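Local coordinates for intimin (Escherichia coli, PDB 1F00), which is a bacterial adhesin whose C-terminal fragment, built of immunoglobulin-like domains and a C-type lectin-like domain, probably binds the intimin receptor on host cells, at residues 254-259 and 265-270; 12-17 and 171-176. All coordinates share one frame; numbering follows the deposited sequence.

Contact 1: residues 254-259 and 265-270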
loop_
_atom_site.group_PDB
_atom_site.type_symbol
_atom_site.label_atom_id
_atom_site.label_comp_id
_atom_site.label_asym_id
_atom_site.label_seq_id
_atom_site.Cartn_x
_atom_site.Cartn_y
_atom_site.Cartn_z
ATOM N N VAL A 254 0.458 -42.160 -18.368
ATOM C CA VAL A 254 -0.546 -41.104 -18.240
ATOM C C VAL A 254 -0.204 -40.202 -17.059
ATOM O O VAL A 254 0.735 -40.471 -16.309
ATOM C CB VAL A 254 -1.968 -41.688 -18.024
ATOM C CG1 VAL A 254 -2.306 -42.649 -19.154
ATOM C CG2 VAL A 254 -2.059 -42.390 -16.666
ATOM N N ALA A 255 -0.954 -39.116 -16.916
ATOM C CA ALA A 255 -0.747 -38.190 -15.814
ATOM C C ALA A 255 -2.050 -37.477 -15.519
ATOM O O ALA A 255 -2.995 -37.527 -16.317
ATOM C CB ALA A 255 0.336 -37.166 -16.169
ATOM N N SER A 256 -2.101 -36.826 -14.363
ATOM C CA SER A 256 -3.273 -36.073 -13.974
ATOM C C SER A 256 -2.997 -34.606 -14.249
ATOM O O SER A 256 -1.856 -34.218 -14.531
ATOM C CB SER A 256 -3.582 -36.283 -12.491
ATOM O OG SER A 256 -4.029 -37.606 -12.266
ATOM N N THR A 257 -4.051 -33.800 -14.186
ATOM C CA THR A 257 -3.933 -32.368 -14.416
ATOM C C THR A 257 -4.892 -31.611 -13.507
ATOM O O THR A 257 -5.828 -32.186 -12.931
ATOM C CB THR A 257 -4.311 -31.984 -15.864
ATOM O OG1 THR A 257 -5.704 -32.252 -16.067
ATOM C CG2 THR A 257 -3.481 -32.770 -16.887
ATOM N N TYR A 258 -4.635 -30.318 -13.367
ATOM C CA TYR A 258 -5.497 -29.442 -12.598
ATOM C C TYR A 258 -5.535 -28.182 -13.449
ATOM O O TYR A 258 -4.532 -27.805 -14.062
ATOM C CB TYR A 258 -4.926 -29.132 -11.214
ATOM C CG TYR A 258 -5.878 -28.307 -10.374
ATOM C CD1 TYR A 258 -6.923 -28.909 -9.662
ATOM C CD2 TYR A 258 -5.753 -26.920 -10.313
ATOM C CE1 TYR A 258 -7.819 -28.144 -8.908
ATOM C CE2 TYR A 258 -6.642 -26.145 -9.566
ATOM C CZ TYR A 258 -7.670 -26.761 -8.865
ATOM O OH TYR A 258 -8.537 -25.986 -8.126
ATOM N N ASP A 259 -6.694 -27.539 -13.495
ATOM C CA ASP A 259 -6.877 -26.356 -14.313
ATOM C C ASP A 259 -6.960 -25.114 -13.432
ATOM O O ASP A 259 -7.895 -24.972 -12.641
ATOM C CB ASP A 259 -8.161 -26.541 -15.132
ATOM C CG ASP A 259 -8.273 -25.577 -16.286
ATOM O OD1 ASP A 259 -8.709 -26.019 -17.376
ATOM O OD2 ASP A 259 -7.946 -24.384 -16.110
ATOM N N PRO A 265 -10.117 -31.121 -11.748
ATOM C CA PRO A 265 -9.013 -32.089 -11.727
ATOM C C PRO A 265 -9.321 -33.307 -12.600
ATOM O O PRO A 265 -10.389 -33.917 -12.467
ATOM C CB PRO A 265 -8.893 -32.443 -10.247
ATOM C CG PRO A 265 -10.296 -32.246 -9.727
ATOM C CD PRO A 265 -10.713 -30.963 -10.411
ATOM N N LEU A 266 -8.394 -33.647 -13.498
ATOM C CA LEU A 266 -8.552 -34.796 -14.395
ATOM C C LEU A 266 -7.443 -35.832 -14.216
ATOM O O LEU A 266 -6.362 -35.519 -13.722
ATOM C CB LEU A 266 -8.551 -34.338 -15.853
ATOM C CG LEU A 266 -9.558 -33.261 -16.242
ATOM C CD1 LEU A 266 -9.412 -32.932 -17.729
ATOM C CD2 LEU A 266 -10.964 -33.744 -15.922
ATOM N N ASN A 267 -7.716 -37.065 -14.635
ATOM C CA ASN A 267 -6.739 -38.142 -14.532
ATOM C C ASN A 267 -6.710 -38.950 -15.835
ATOM O O ASN A 267 -7.521 -38.722 -16.740
ATOM C CB ASN A 267 -7.107 -39.070 -13.372
ATOM C CG ASN A 267 -7.414 -38.315 -12.093
ATOM O OD1 ASN A 267 -6.542 -37.673 -11.509
ATOM N ND2 ASN A 267 -8.668 -38.388 -11.650
ATOM N N ASN A 268 -5.766 -39.887 -15.920
ATOM C CA ASN A 268 -5.635 -40.759 -17.084
ATOM C C ASN A 268 -5.416 -40.019 -18.396
ATOM O O ASN A 268 -5.870 -40.468 -19.451
ATOM C CB ASN A 268 -6.879 -41.642 -17.214
ATOM C CG ASN A 268 -7.119 -42.492 -15.986
ATOM O OD1 ASN A 268 -8.207 -42.471 -15.409
ATOM N ND2 ASN A 268 -6.109 -43.253 -15.582
ATOM N N ILE A 269 -4.732 -38.883 -18.332
ATOM C CA ILE A 269 -4.451 -38.105 -19.532
ATOM C C ILE A 269 -3.170 -38.656 -20.166
ATOM O O ILE A 269 -2.149 -38.780 -19.494
ATOM C CB ILE A 269 -4.275 -36.611 -19.177
ATOM C CG1 ILE A 269 -5.507 -36.119 -18.413
ATOM C CG2 ILE A 269 -4.092 -35.783 -20.443
ATOM C CD1 ILE A 269 -6.798 -36.182 -19.223
ATOM N N LYS A 270 -3.226 -39.001 -21.451
ATOM C CA LYS A 270 -2.061 -39.558 -22.143
ATOM C C LYS A 270 -0.886 -38.589 -22.049
ATOM O O LYS A 270 -0.969 -37.457 -22.524
ATOM C CB LYS A 270 -2.398 -39.839 -23.611
ATOM C CG LYS A 270 -1.459 -40.832 -24.271
ATOM C CD LYS A 270 -1.909 -41.172 -25.687
ATOM C CE LYS A 270 -1.248 -42.457 -26.168
ATOM N NZ LYS A 270 0.225 -42.429 -25.928
HETATM O O HOH W 1 -3.757 -39.968 -13.878
#

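Contact 2: residues 12-17 and 171-176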
loop_
_atom_site.group_PDB
_atom_site.type_symbol
_atom_site.label_atom_id
_atom_site.label_comp_id
_atom_site.label_asym_id
_atom_site.label_seq_id
_atom_site.Cartn_x
_atom_site.Cartn_y
_atom_site.Cartn_z
ATOM N N THR A 12 0.124 22.181 7.190
ATOM C CA THR A 12 -0.453 20.849 7.290
ATOM C C THR A 12 0.266 20.082 8.393
ATOM O O THR A 12 1.462 20.276 8.609
ATOM C CB THR A 12 -0.321 20.077 5.958
ATOM O OG1 THR A 12 -1.090 20.736 4.944
ATOM C CG2 THR A 12 -0.831 18.668 6.108
ATOM N N ALA A 13 -0.469 19.226 9.096
ATOM C CA ALA A 13 0.102 18.431 10.178
ATOM C C ALA A 13 -0.763 17.207 10.453
ATOM O O ALA A 13 -1.926 17.151 10.047
ATOM C CB ALA A 13 0.226 19.281 11.444
ATOM N N VAL A 14 -0.196 16.230 11.153
ATOM C CA VAL A 14 -0.918 15.007 11.478
ATOM C C VAL A 14 -1.707 15.174 12.776
ATOM O O VAL A 14 -1.205 15.732 13.753
ATOM C CB VAL A 14 0.058 13.814 11.634
ATOM C CG1 VAL A 14 -0.724 12.532 11.876
ATOM C CG2 VAL A 14 0.927 13.688 10.399
ATOM N N ALA A 15 -2.946 14.691 12.781
ATOM C CA ALA A 15 -3.800 14.791 13.962
ATOM C C ALA A 15 -3.499 13.677 14.964
ATOM O O ALA A 15 -4.381 12.883 15.309
ATOM C CB ALA A 15 -5.263 14.743 13.552
ATOM N N ASN A 16 -2.254 13.624 15.429
ATOM C CA ASN A 16 -1.836 12.611 16.390
ATOM C C ASN A 16 -1.618 13.229 17.763
ATOM O O ASN A 16 -1.132 12.571 18.684
ATOM C CB ASN A 16 -0.545 11.925 15.933
ATOM C CG ASN A 16 0.582 12.903 15.681
ATOM O OD1 ASN A 16 0.597 14.008 16.224
ATOM N ND2 ASN A 16 1.547 12.494 14.863
ATOM N N GLY A 17 -1.977 14.501 17.890
ATOM C CA GLY A 17 -1.819 15.189 19.156
ATOM C C GLY A 17 -0.371 15.448 19.511
ATOM O O GLY A 17 -0.070 15.827 20.639
ATOM N N ASP A 171 -0.603 15.652 1.598
ATOM C CA ASP A 171 -0.500 16.535 2.757
ATOM C C ASP A 171 0.848 16.223 3.400
ATOM O O ASP A 171 1.168 16.711 4.484
ATOM C CB ASP A 171 -1.631 16.288 3.763
ATOM C CG ASP A 171 -1.671 14.861 4.252
ATOM O OD1 ASP A 171 -1.526 14.634 5.474
ATOM O OD2 ASP A 171 -1.848 13.968 3.405
ATOM N N ASN A 172 1.621 15.386 2.710
ATOM C CA ASN A 172 2.960 14.991 3.135
ATOM C C ASN A 172 3.059 13.953 4.251
ATOM O O ASN A 172 3.515 14.247 5.358
ATOM C CB ASN A 172 3.768 16.233 3.519
ATOM C CG ASN A 172 5.183 15.902 3.917
ATOM O OD1 ASN A 172 5.928 15.296 3.144
ATOM N ND2 ASN A 172 5.569 16.296 5.130
ATOM N N GLN A 173 2.621 12.737 3.951
ATOM C CA GLN A 173 2.703 11.624 4.891
ATOM C C GLN A 173 3.109 10.399 4.086
ATOM O O GLN A 173 2.960 10.375 2.858
ATOM C CB GLN A 173 1.357 11.339 5.570
ATOM C CG GLN A 173 0.955 12.319 6.655
ATOM C CD GLN A 173 -0.224 11.806 7.462
ATOM O OE1 GLN A 173 -0.093 10.859 8.237
ATOM N NE2 GLN A 173 -1.389 12.418 7.269
ATOM N N THR A 174 3.615 9.388 4.781
ATOM C CA THR A 174 4.035 8.150 4.143
ATOM C C THR A 174 3.661 6.951 5.013
ATOM O O THR A 174 3.861 6.970 6.232
ATOM C CB THR A 174 5.571 8.113 3.932
ATOM O OG1 THR A 174 5.979 9.200 3.092
ATOM C CG2 THR A 174 5.986 6.786 3.299
ATOM N N ALA A 175 3.114 5.915 4.383
ATOM C CA ALA A 175 2.756 4.679 5.077
ATOM C C ALA A 175 3.329 3.573 4.204
ATOM O O ALA A 175 3.338 3.696 2.984
ATOM C CB ALA A 175 1.247 4.531 5.194
ATOM N N THR A 176 3.804 2.493 4.817
ATOM C CA THR A 176 4.402 1.414 4.042
ATOM C C THR A 176 4.012 0.015 4.498
ATOM O O THR A 176 3.796 -0.238 5.690
ATOM C CB THR A 176 5.937 1.490 4.079
ATOM O OG1 THR A 176 6.387 1.247 5.416
ATOM C CG2 THR A 176 6.412 2.855 3.644
#

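Contact 1: residues 254-259 and 265-270
V254 opens an antiparallel beta hairpin of the C-type lectin-like domain, in which strand 254-259 runs between strands 240-242 and 263-270 and pairs with strand 263-270 through residues 265-270. V254 leans over the backbone of N268 and I269, its CB 3.3 Å from I269 O, while its CA makes a C-H...O contact with the same oxygen. A255 and I269 form a hydrogen-bonded pair: A255 N donates to I269 O at 2.9 Å, and I269 N returns a bond to A255 O. Their side chains share one face of the sheet, where both also touch W242. Between here and T257 the register slips by one residue, a beta bulge that includes N268, whose phi is positive at 58°. A water bridges the slip, donating to S256 OG and accepting from N268 N. S256 itself brings CB to 3.1 Å from L266 O, and its side chain also touches Q214 of helix 214-224. T257 restores the two-way pairing, giving T257 N to L266 O and taking L266 N on its own O; both donors stand 34° off the carbonyl planes. With OG1 set between the backbone N and the carbonyl carbon (chi1 66°), T257 presents its hydroxyl to L266 CB at 3.5 Å. T257 O also receives a C-H...O contact from P265 CA. At Y258, whose side chain touches L217 and F221 of helix 214-224, the ring lies alongside P265 and meets it at the edge, CD1 to P265 CB at 4.1 Å.

Contact 2: residues 12-17 and 171-176
T12 against D171 and V14 against Q173 are the whole direct touch between two immunoglobulin-like domains, just two residue pairs, with 153 residues between the segments. Residues 12-14 are a short edge strand running parallel to strand 91-94 in the first domain; 171-176 comprises a turn, with a G1 beta bulge in which N172 and Q173 face S169, and the start of strand 173-179 in the second. T12 uses its methyl. With CG2 anti to the backbone N and OG1 turned aside (chi1 -64°), CG2 comes to 3.2 Å from D171 O and 3.4 Å from D171 CB, the two side chains crossing at about a right angle. F94 touches both T12 and D171, adding an aromatic group to the junction. At the second pair V14 CG2 rests against the amide of Q173, 3.7 Å from both Q173 CD and Q173 OE1, and V14 also touches T96 in the stretch joining the domains. That amide is held firmly: Q173 OE1 accepts from L97 N, and Q173 NE2 donates to T95 O as well as to D171. These bonds to the connecting residues tie the second domain to the linker and fix the rotation of the group on which V14 packs. D171 has its other carboxylate oxygen, OD2, bonded to S169 OG and N133 N. The link between the two contacting residues of the second domain is nearly straight and lies in the amide plane of Q173: NE2 reaches the syn lone pair of D171 OD1 at 2.9 Å, with 178° at the hydrogen.

How the contacts relate
The two contacts sit on opposite sides of the centre of an elongated chain, their own centres 54 Å apart and their nearest atoms about 32 Å apart, so neither touches the other. Along the sequence they follow in series. Contact 2 joins segments whose nearest ends are 154 positions apart; its centre lies about 15 Å from the chain centre, at the junction of two immunoglobulin-like domains. Contact 1 pairs the two arms of a local hairpin inside the lectin-like domain, its centre about 39 Å from the chain centre. Contact 2 therefore concerns how neighbouring domains sit end to end, contact 1 the sheet of the domain probably used for receptor recognition. Backbone pairing dominates contact 1; side chains make contact 2, T12 also reaching a backbone oxygen.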